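Local structure of putative superoxide reductase (Thermotoga maritima, 3QZB) at residues H29-E34 with A123-N128; H63-I68 with Y86-H91. The protein probably reduces superoxide to hydrogen peroxide at a mononuclear iron centre, using electrons delivered by rubredoxin. All coordinates share one frame; numbering follows the deposited sequence.

Interaction 1. Residues H29-E34 with A123-N128. With FE (Fe (III) ion), chain B.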
ATOM      1  N   HIS A  29       2.301  18.345  11.768  1.00  7.37           N
ATOM      2  CA  HIS A  29       2.632  17.167  11.016  1.00  6.11           C
ATOM      3  C   HIS A  29       3.163  15.998  11.838  1.00  6.72           C
ATOM      4  O   HIS A  29       3.283  14.897  11.294  1.00  7.81           O
ATOM      5  CB  HIS A  29       3.655  17.502   9.940  1.00  7.44           C
ATOM      6  CG  HIS A  29       3.124  18.296   8.808  1.00  6.77           C
ATOM      7  ND1 HIS A  29       3.272  19.666   8.698  1.00  8.02           N
ATOM      8  CD2 HIS A  29       2.380  17.903   7.760  1.00  6.16           C
ATOM      9  CE1 HIS A  29       2.663  20.037   7.573  1.00  7.47           C
ATOM     10  NE2 HIS A  29       2.085  18.994   7.006  1.00  6.79           N
ATOM     11  N   VAL A  30       3.466  16.190  13.104  1.00  8.11           N
ATOM     12  CA  VAL A  30       4.121  15.126  13.869  1.00  8.22           C
ATOM     13  C   VAL A  30       3.124  13.973  14.093  1.00  8.24           C
ATOM     14  O   VAL A  30       2.014  14.181  14.622  1.00  9.13           O
ATOM     15  CB  VAL A  30       4.626  15.644  15.214  1.00  9.73           C
ATOM     16  CG1 VAL A  30       5.178  14.470  16.026  1.00 12.60           C
ATOM     17  CG2 VAL A  30       5.658  16.785  15.004  1.00 12.20           C
ATOM     18  N   PRO A  31       3.518  12.722  13.767  1.00  7.27           N
ATOM     19  CA  PRO A  31       2.621  11.581  14.081  1.00  7.73           C
ATOM     20  C   PRO A  31       2.783  11.251  15.560  1.00  9.31           C
ATOM     21  O   PRO A  31       3.904  11.021  16.013  1.00 14.41           O
ATOM     22  CB  PRO A  31       3.119  10.491  13.145  1.00  7.85           C
ATOM     23  CG  PRO A  31       4.573  10.766  12.968  1.00  8.78           C
ATOM     24  CD  PRO A  31       4.698  12.302  12.995  1.00  7.18           C
ATOM     25  N   VAL A  32       1.691  11.258  16.298  1.00  6.45           N
ATOM     26  CA  VAL A  32       1.711  11.061  17.726  1.00  6.98           C
ATOM     27  C   VAL A  32       1.270   9.635  18.081  1.00  6.81           C
ATOM     28  O   VAL A  32       0.193   9.208  17.673  1.00  6.94           O
ATOM     29  CB  VAL A  32       0.833  12.073  18.463  1.00  7.94           C
ATOM     30  CG1 VAL A  32       0.852  11.793  19.980  1.00  9.47           C
ATOM     31  CG2 VAL A  32       1.320  13.510  18.146  1.00 10.99           C
ATOM     32  N   ILE A  33       2.156   8.908  18.760  1.00  7.57           N
ATOM     33  CA  ILE A  33       1.929   7.518  19.168  1.00  7.14           C
ATOM     34  C   ILE A  33       1.253   7.481  20.540  1.00  7.19           C
ATOM     35  O   ILE A  33       1.718   8.170  21.470  1.00  9.08           O
ATOM     36  CB  ILE A  33       3.270   6.784  19.280  1.00  8.07           C
ATOM     37  CG1 ILE A  33       3.970   6.685  17.911  1.00  8.39           C
ATOM     38  CG2 ILE A  33       3.028   5.337  19.820  1.00  8.76           C
ATOM     39  CD1 ILE A  33       5.461   6.406  18.004  1.00  9.54           C
ATOM     40  N   GLU A  34       0.206   6.684  20.664  1.00  7.20           N
ATOM     41  CA  GLU A  34      -0.371   6.322  21.963  1.00  7.71           C
ATOM     42  C   GLU A  34      -0.286   4.804  22.084  1.00  7.13           C
ATOM     43  O   GLU A  34      -0.888   4.083  21.308  1.00  8.53           O
ATOM     44  CB  GLU A  34      -1.800   6.761  22.037  1.00  9.17           C
ATOM     45  CG  GLU A  34      -1.951   8.261  21.973  1.00 15.24           C
ATOM     46  CD  GLU A  34      -3.409   8.675  21.888  1.00 20.79           C
ATOM     47  OE1 GLU A  34      -4.101   8.659  22.939  1.00 28.29           O
ATOM     48  OE2 GLU A  34      -3.894   9.017  20.801  1.00 21.07           O
ATOM     49  N   ALA A 123       6.849   5.642  14.319  1.00  6.39           N
ATOM     50  CA  ALA A 123       5.790   6.076  13.415  1.00  5.77           C
ATOM     51  C   ALA A 123       6.414   7.001  12.348  1.00  6.47           C
ATOM     52  O   ALA A 123       7.220   7.886  12.677  1.00  7.56           O
ATOM     53  CB  ALA A 123       4.709   6.837  14.179  1.00  7.46           C
ATOM     54  N   LEU A 124       6.014   6.748  11.108  1.00  5.78           N
ATOM     55  CA  LEU A 124       6.428   7.577   9.960  1.00  5.50           C
ATOM     56  C   LEU A 124       5.155   7.990   9.252  1.00  5.97           C
ATOM     57  O   LEU A 124       4.300   7.167   8.933  1.00  6.37           O
ATOM     58  CB  LEU A 124       7.295   6.760   9.036  1.00  6.10           C
ATOM     59  CG  LEU A 124       7.921   7.487   7.823  1.00  5.45           C
ATOM     60  CD1 LEU A 124       8.971   8.424   8.220  1.00  7.09           C
ATOM     61  CD2 LEU A 124       8.424   6.465   6.800  1.00  7.39           C
ATOM     62  N   SER A 125       5.017   9.291   8.960  1.00  5.52           N
ATOM     63  CA  SER A 125       3.845   9.766   8.234  1.00  6.31           C
ATOM     64  C   SER A 125       4.243  10.630   7.059  1.00  5.50           C
ATOM     65  O   SER A 125       5.374  11.171   7.037  1.00  6.05           O
ATOM     66  CB  SER A 125       2.897  10.510   9.170  1.00  6.63           C
ATOM     67  OG  SER A 125       3.531  11.601   9.764  1.00  7.76           O
ATOM     68  N   TYR A 126       3.342  10.779   6.112  1.00  5.38           N
ATOM     69  CA  TYR A 126       3.616  11.453   4.854  1.00  4.85           C
ATOM     70  C   TYR A 126       2.449  12.365   4.501  1.00  4.85           C
ATOM     71  O   TYR A 126       1.318  11.925   4.395  1.00  5.47           O
ATOM     72  CB  TYR A 126       3.814  10.400   3.734  1.00  4.95           C
ATOM     73  CG  TYR A 126       4.103  11.015   2.389  1.00  5.38           C
ATOM     74  CD1 TYR A 126       5.240  11.774   2.166  1.00  5.75           C
ATOM     75  CD2 TYR A 126       3.219  10.873   1.369  1.00  6.24           C
ATOM     76  CE1 TYR A 126       5.445  12.395   0.939  1.00  5.94           C
ATOM     77  CE2 TYR A 126       3.410  11.483   0.122  1.00  5.98           C
ATOM     78  CZ  TYR A 126       4.521  12.249  -0.060  1.00  5.63           C
ATOM     79  OH  TYR A 126       4.737  12.926  -1.262  1.00  6.63           O
ATOM     80  N   CYS A 127       2.791  13.647   4.279  1.00  5.90           N
ATOM     81  CA  CYS A 127       1.884  14.662   3.741  1.00  5.24           C
ATOM     82  C   CYS A 127       2.151  14.790   2.267  1.00  6.25           C
ATOM     83  O   CYS A 127       3.280  14.674   1.804  1.00  6.29           O
ATOM     84  CB  CYS A 127       2.152  15.974   4.475  1.00  6.04           C
ATOM     85  SG  CYS A 127       1.150  17.324   3.746  1.00  6.12           S
ATOM     86  N   ASN A 128       1.093  14.983   1.500  1.00  5.42           N
ATOM     87  CA  ASN A 128       1.249  15.084   0.032  1.00  5.89           C
ATOM     88  C   ASN A 128       2.077  16.294  -0.423  1.00  6.55           C
ATOM     89  O   ASN A 128       2.598  16.262  -1.540  1.00  7.39           O
ATOM     90  CB  ASN A 128      -0.072  15.012  -0.710  1.00  5.84           C
ATOM     91  CG  ASN A 128      -0.889  16.270  -0.615  1.00  6.20           C
ATOM     92  OD1 ASN A 128      -0.842  16.992   0.386  1.00  6.98           O
ATOM     93  ND2 ASN A 128      -1.696  16.536  -1.651  1.00  8.34           N
TER
HETATM   94 FE    FE B 132       0.876  19.112   5.220  1.00  5.79          FE
HETATM   95  O   HOH W   1       2.746  14.037   8.782  1.00  8.25           O
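The imidazole of H29 meets C127 at its edge. SG of C127 lies near the ring plane, 3.8 Å from NE2 of H29. The same ring stacks with that of W133. The ring edge and the thiolate share one iron(III) ion. NE2 of H29 binds iron at 2.2 Å. SG of C127 binds it at 2.3 Å. SG lies anti to the C127 backbone N (chi1 175°), which directs the sulfur at the metal. H57, H63 and H130 complete the site. On the far side of the ring, ND1 of H29 is hydrogen-bonded to E27, which fixes the rotation of the imidazole.

Behind the iron, no direct hydrogen bond joins the two segments. One water bridges them instead. It donates to O of H29 at 2.7 Å and also hydrogen-bonds OG of S125. The hydroxyl also faces the pyrrolidine of P31, with CG of P31 3.5 Å from OG of S125. Further along, the contact is apolar. CB of A123 fits against CG1 of I33 at 3.8 Å, and CG of P31 stands 4.1 Å from the same methyl. V49 and V51 of strand 44-51 border this packing.

Strands 31-34 and 123-127 belong to the two facing sheets of the immunoglobulin-like sandwich, and their axes approach to 7.3 Å. The four-histidine, one-cysteine site is that of superoxide reductases. The contact thus turns from plain sheet packing to metal bonding at one end, where both sheets' segments are tied together through iron.

Interaction 2. Residues H63-I68 with Y86-H91. With FE (Fe (III) ion), chain B.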
ATOM      1  N   HIS A  63      -4.378  19.164  -0.316  1.00  7.52           N
ATOM      2  CA  HIS A  63      -3.432  19.086   0.802  1.00  7.01           C
ATOM      3  C   HIS A  63      -3.997  18.136   1.844  1.00  6.61           C
ATOM      4  O   HIS A  63      -4.994  18.434   2.494  1.00  6.62           O
ATOM      5  CB  HIS A  63      -3.207  20.457   1.419  1.00  6.91           C
ATOM      6  CG  HIS A  63      -2.234  20.476   2.553  1.00  6.78           C
ATOM      7  ND1 HIS A  63      -2.265  21.462   3.504  1.00  7.64           N
ATOM      8  CD2 HIS A  63      -1.253  19.604   2.929  1.00  6.52           C
ATOM      9  CE1 HIS A  63      -1.319  21.205   4.404  1.00  7.67           C
ATOM     10  NE2 HIS A  63      -0.679  20.074   4.079  1.00  6.37           N
ATOM     11  N   HIS A  64      -3.286  17.034   2.099  1.00  5.96           N
ATOM     12  CA  HIS A  64      -3.760  16.018   3.023  1.00  6.23           C
ATOM     13  C   HIS A  64      -2.649  15.096   3.434  1.00  5.06           C
ATOM     14  O   HIS A  64      -1.654  14.927   2.717  1.00  6.10           O
ATOM     15  CB  HIS A  64      -4.907  15.206   2.360  1.00  5.81           C
ATOM     16  CG  HIS A  64      -4.539  14.648   1.001  1.00  6.01           C
ATOM     17  ND1 HIS A  64      -4.975  15.237  -0.164  1.00  6.96           N
ATOM     18  CD2 HIS A  64      -3.781  13.598   0.620  1.00  5.76           C
ATOM     19  CE1 HIS A  64      -4.484  14.552  -1.185  1.00  7.21           C
ATOM     20  NE2 HIS A  64      -3.726  13.581  -0.745  1.00  7.05           N
ATOM     21  N   ILE A  65      -2.834  14.472   4.582  1.00  5.15           N
ATOM     22  CA  ILE A  65      -1.958  13.350   4.994  1.00  5.53           C
ATOM     23  C   ILE A  65      -2.357  12.086   4.267  1.00  5.25           C
ATOM     24  O   ILE A  65      -3.497  11.676   4.254  1.00  5.87           O
ATOM     25  CB  ILE A  65      -2.073  13.148   6.511  1.00  5.48           C
ATOM     26  CG1 ILE A  65      -1.760  14.436   7.294  1.00  6.38           C
ATOM     27  CG2 ILE A  65      -1.200  11.951   6.956  1.00  6.57           C
ATOM     28  CD1 ILE A  65      -0.405  15.017   6.994  1.00  7.68           C
ATOM     29  N   ARG A  66      -1.386  11.480   3.597  1.00  5.11           N
ATOM     30  CA  ARG A  66      -1.590  10.286   2.790  1.00  5.01           C
ATOM     31  C   ARG A  66      -1.566   8.978   3.598  1.00  4.56           C
ATOM     32  O   ARG A  66      -2.330   8.072   3.289  1.00  5.08           O
ATOM     33  CB  ARG A  66      -0.470  10.213   1.749  1.00  5.15           C
ATOM     34  CG  ARG A  66      -0.515  11.281   0.654  1.00  5.35           C
ATOM     35  CD  ARG A  66      -1.494  10.927  -0.416  1.00  5.76           C
ATOM     36  NE  ARG A  66      -1.481  11.826  -1.565  1.00  6.26           N
ATOM     37  CZ  ARG A  66      -0.559  11.831  -2.496  1.00  6.66           C
ATOM     38  NH1 ARG A  66       0.450  10.989  -2.470  1.00  7.59           N
ATOM     39  NH2 ARG A  66      -0.641  12.693  -3.519  1.00  7.36           N
ATOM     40  N   TRP A  67      -0.656   8.877   4.552  1.00  4.28           N
ATOM     41  CA  TRP A  67      -0.449   7.617   5.287  1.00  4.98           C
ATOM     42  C   TRP A  67       0.319   7.820   6.541  1.00  4.58           C
ATOM     43  O   TRP A  67       1.041   8.787   6.726  1.00  5.10           O
ATOM     44  CB  TRP A  67       0.145   6.527   4.362  1.00  5.46           C
ATOM     45  CG  TRP A  67       1.420   6.837   3.621  1.00  4.39           C
ATOM     46  CD1 TRP A  67       1.508   7.084   2.283  1.00  5.06           C
ATOM     47  CD2 TRP A  67       2.790   6.964   4.117  1.00  4.63           C
ATOM     48  NE1 TRP A  67       2.796   7.245   1.892  1.00  4.86           N
ATOM     49  CE2 TRP A  67       3.618   7.184   2.989  1.00  4.88           C
ATOM     50  CE3 TRP A  67       3.399   6.889   5.364  1.00  5.26           C
ATOM     51  CZ2 TRP A  67       5.002   7.310   3.083  1.00  6.03           C
ATOM     52  CZ3 TRP A  67       4.757   7.018   5.458  1.00  5.60           C
ATOM     53  CH2 TRP A  67       5.547   7.213   4.326  1.00  5.80           C
ATOM     54  N   ILE A  68       0.199   6.785   7.396  1.00  4.88           N
ATOM     55  CA  ILE A  68       1.059   6.518   8.538  1.00  4.61           C
ATOM     56  C   ILE A  68       1.558   5.082   8.349  1.00  4.50           C
ATOM     57  O   ILE A  68       0.757   4.211   7.964  1.00  5.83           O
ATOM     58  CB  ILE A  68       0.265   6.620   9.837  1.00  5.56           C
ATOM     59  CG1 ILE A  68      -0.050   8.081  10.174  1.00  5.90           C
ATOM     60  CG2 ILE A  68       1.009   5.918  11.008  1.00  7.17           C
ATOM     61  CD1 ILE A  68      -1.199   8.238  11.156  1.00  7.09           C
ATOM     62  N   TYR A  86      -0.820   2.301   6.696  1.00  5.13           N
ATOM     63  CA  TYR A  86      -2.238   2.647   6.872  1.00  4.81           C
ATOM     64  C   TYR A  86      -2.506   3.903   6.030  1.00  4.92           C
ATOM     65  O   TYR A  86      -1.991   4.987   6.346  1.00  5.38           O
ATOM     66  CB  TYR A  86      -2.515   2.892   8.375  1.00  5.57           C
ATOM     67  CG  TYR A  86      -1.946   1.795   9.266  1.00  5.13           C
ATOM     68  CD1 TYR A  86      -2.617   0.569   9.390  1.00  5.56           C
ATOM     69  CD2 TYR A  86      -0.714   1.938   9.860  1.00  5.19           C
ATOM     70  CE1 TYR A  86      -2.039  -0.503  10.138  1.00  6.02           C
ATOM     71  CE2 TYR A  86      -0.168   0.888  10.601  1.00  5.68           C
ATOM     72  CZ  TYR A  86      -0.797  -0.307  10.729  1.00  6.16           C
ATOM     73  OH  TYR A  86      -0.191  -1.299  11.476  1.00  6.94           O
ATOM     74  N   GLU A  87      -3.228   3.698   4.953  1.00  4.92           N
ATOM     75  CA  GLU A  87      -3.438   4.726   3.959  1.00  5.15           C
ATOM     76  C   GLU A  87      -4.795   5.387   4.160  1.00  4.73           C
ATOM     77  O   GLU A  87      -5.786   4.685   4.349  1.00  6.46           O
ATOM     78  CB  GLU A  87      -3.355   4.122   2.554  1.00  5.30           C
ATOM     79  CG  GLU A  87      -2.010   3.577   2.235  1.00  5.68           C
ATOM     80  CD  GLU A  87      -1.892   3.087   0.820  1.00  5.96           C
ATOM     81  OE1 GLU A  87      -2.816   3.216   0.007  1.00  7.02           O
ATOM     82  OE2 GLU A  87      -0.812   2.495   0.510  1.00  6.41           O
ATOM     83  N   PHE A  88      -4.816   6.697   3.992  1.00  5.28           N
ATOM     84  CA  PHE A  88      -6.005   7.545   4.156  1.00  5.30           C
ATOM     85  C   PHE A  88      -6.292   8.119   2.772  1.00  5.13           C
ATOM     86  O   PHE A  88      -5.548   9.046   2.380  1.00  6.49           O
ATOM     87  CB  PHE A  88      -5.728   8.625   5.195  1.00  5.79           C
ATOM     88  CG  PHE A  88      -5.072   8.068   6.436  1.00  6.08           C
ATOM     89  CD1 PHE A  88      -5.714   7.075   7.202  1.00  5.57           C
ATOM     90  CD2 PHE A  88      -3.835   8.491   6.835  1.00  6.11           C
ATOM     91  CE1 PHE A  88      -5.062   6.544   8.317  1.00  6.11           C
ATOM     92  CE2 PHE A  88      -3.221   7.922   7.931  1.00  7.14           C
ATOM     93  CZ  PHE A  88      -3.843   6.951   8.671  1.00  7.29           C
ATOM     94  N   ASN A  89      -7.255   7.544   2.049  1.00  5.04           N
ATOM     95  CA  ASN A  89      -7.285   7.716   0.621  1.00  6.07           C
ATOM     96  C   ASN A  89      -8.443   8.517   0.055  1.00  6.23           C
ATOM     97  O   ASN A  89      -8.545   8.676  -1.156  1.00  8.37           O
ATOM     98  CB  ASN A  89      -7.146   6.378  -0.094  1.00  5.61           C
ATOM     99  CG  ASN A  89      -5.779   5.750   0.122  1.00  4.98           C
ATOM    100  OD1 ASN A  89      -4.845   6.456   0.509  1.00  6.31           O
ATOM    101  ND2 ASN A  89      -5.651   4.436  -0.110  1.00  6.42           N
ATOM    102  N   ALA A  90      -9.330   9.032   0.913  1.00  5.73           N
ATOM    103  CA  ALA A  90     -10.428   9.885   0.474  1.00  6.75           C
ATOM    104  C   ALA A  90     -10.201  11.290   0.985  1.00  6.21           C
ATOM    105  O   ALA A  90      -9.949  11.481   2.187  1.00  5.79           O
ATOM    106  CB  ALA A  90     -11.761   9.348   0.978  1.00  6.96           C
ATOM    107  N   HIS A  91     -10.273  12.268   0.081  1.00  6.23           N
ATOM    108  CA  HIS A  91      -9.987  13.658   0.416  1.00  6.54           C
ATOM    109  C   HIS A  91     -10.961  14.611  -0.280  1.00  7.26           C
ATOM    110  O   HIS A  91     -10.553  15.695  -0.693  1.00  7.77           O
ATOM    111  CB  HIS A  91      -8.537  14.048   0.131  1.00  8.15           C
ATOM    112  CG  HIS A  91      -7.565  13.021   0.602  1.00  6.67           C
ATOM    113  ND1 HIS A  91      -7.244  12.845   1.925  1.00  6.62           N
ATOM    114  CD2 HIS A  91      -6.911  12.081  -0.086  1.00  8.94           C
ATOM    115  CE1 HIS A  91      -6.420  11.807   2.020  1.00  7.92           C
ATOM    116  NE2 HIS A  91      -6.192  11.347   0.810  1.00  8.48           N
TER
HETATM  117 FE    FE B 132       0.876  19.112   5.220  1.00  5.79          FE
HETATM  118  O   HOH W   2      -2.115   6.672   0.894  1.00  8.99           O
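The carbonyl oxygen of R66 is gripped by two hydrogen bonds. N of F88 donates to it at 2.9 Å, almost straight at 178°. A water donates to it as well and also to OD1 of N89, so it links the two segments. ND2 of N89 bonds to E82 of the fourth subunit. CA of E87 adds a weaker CA-H...O contact to the R66 oxygen. Next along the hairpin, I68 and Y86 form an antiparallel hydrogen-bonded pair, with N of Y86 2.8 Å from O of I68. N of I68 returns a bond to O of Y86. R66 and W67 both bond to Y126 on the other flank, consistent with a classic beta bulge.

F88 lays its ring beside I68. Its CE2 touches CD1 of I68 at 3.8 Å, and CG1 of I68 sits at the ring edge. O of Y86 lies over one face of this ring, toward its rim.

At the other end, the rings of H64 and H91 stack face to face. Their centroids are 3.5 Å apart and the planes differ by 6°. CG of H64 lies between its backbone N and carbonyl carbon (chi1 53°), which swings the ring over H91. NE2 of H64 accepts from NE of R66 at 3.0 Å, near the planes of both groups. R66 also reaches E93 and N89 of the third subunit. ND1 of H64 bonds to O of T60, and ND1 of H91 to N59. With an alanine at H64, the H91 ring would probably lose its stacking partner and NE of R66 its acceptor.

Both ring nitrogens of H64 are engaged, which is consistent with a neutral ring, and its stack holds the residue that follows the iron ligand H63 in the chain.

Overall arrangement
Both contacts are buried, but interaction 1 lies nearer the centre of the chain. Both have subunit neighbours, interaction 2 more of them. Their centres are 11 Å apart. Strands 119-127 and 65-74 are neighbours in one sheet, and the contacts meet there: O of Y126 and N of R66 are 2.9 Å apart, probably hydrogen-bonded. Interaction 1 packs one sheet against the other, so side chains, a water and the metal do the work. Interaction 2 pairs strands within a sheet, so backbone bonds lead, followed by ring stacking. Both reach the same iron. Interaction 1 supplies a histidine and the cysteine, and 63-68 adds a further histidine.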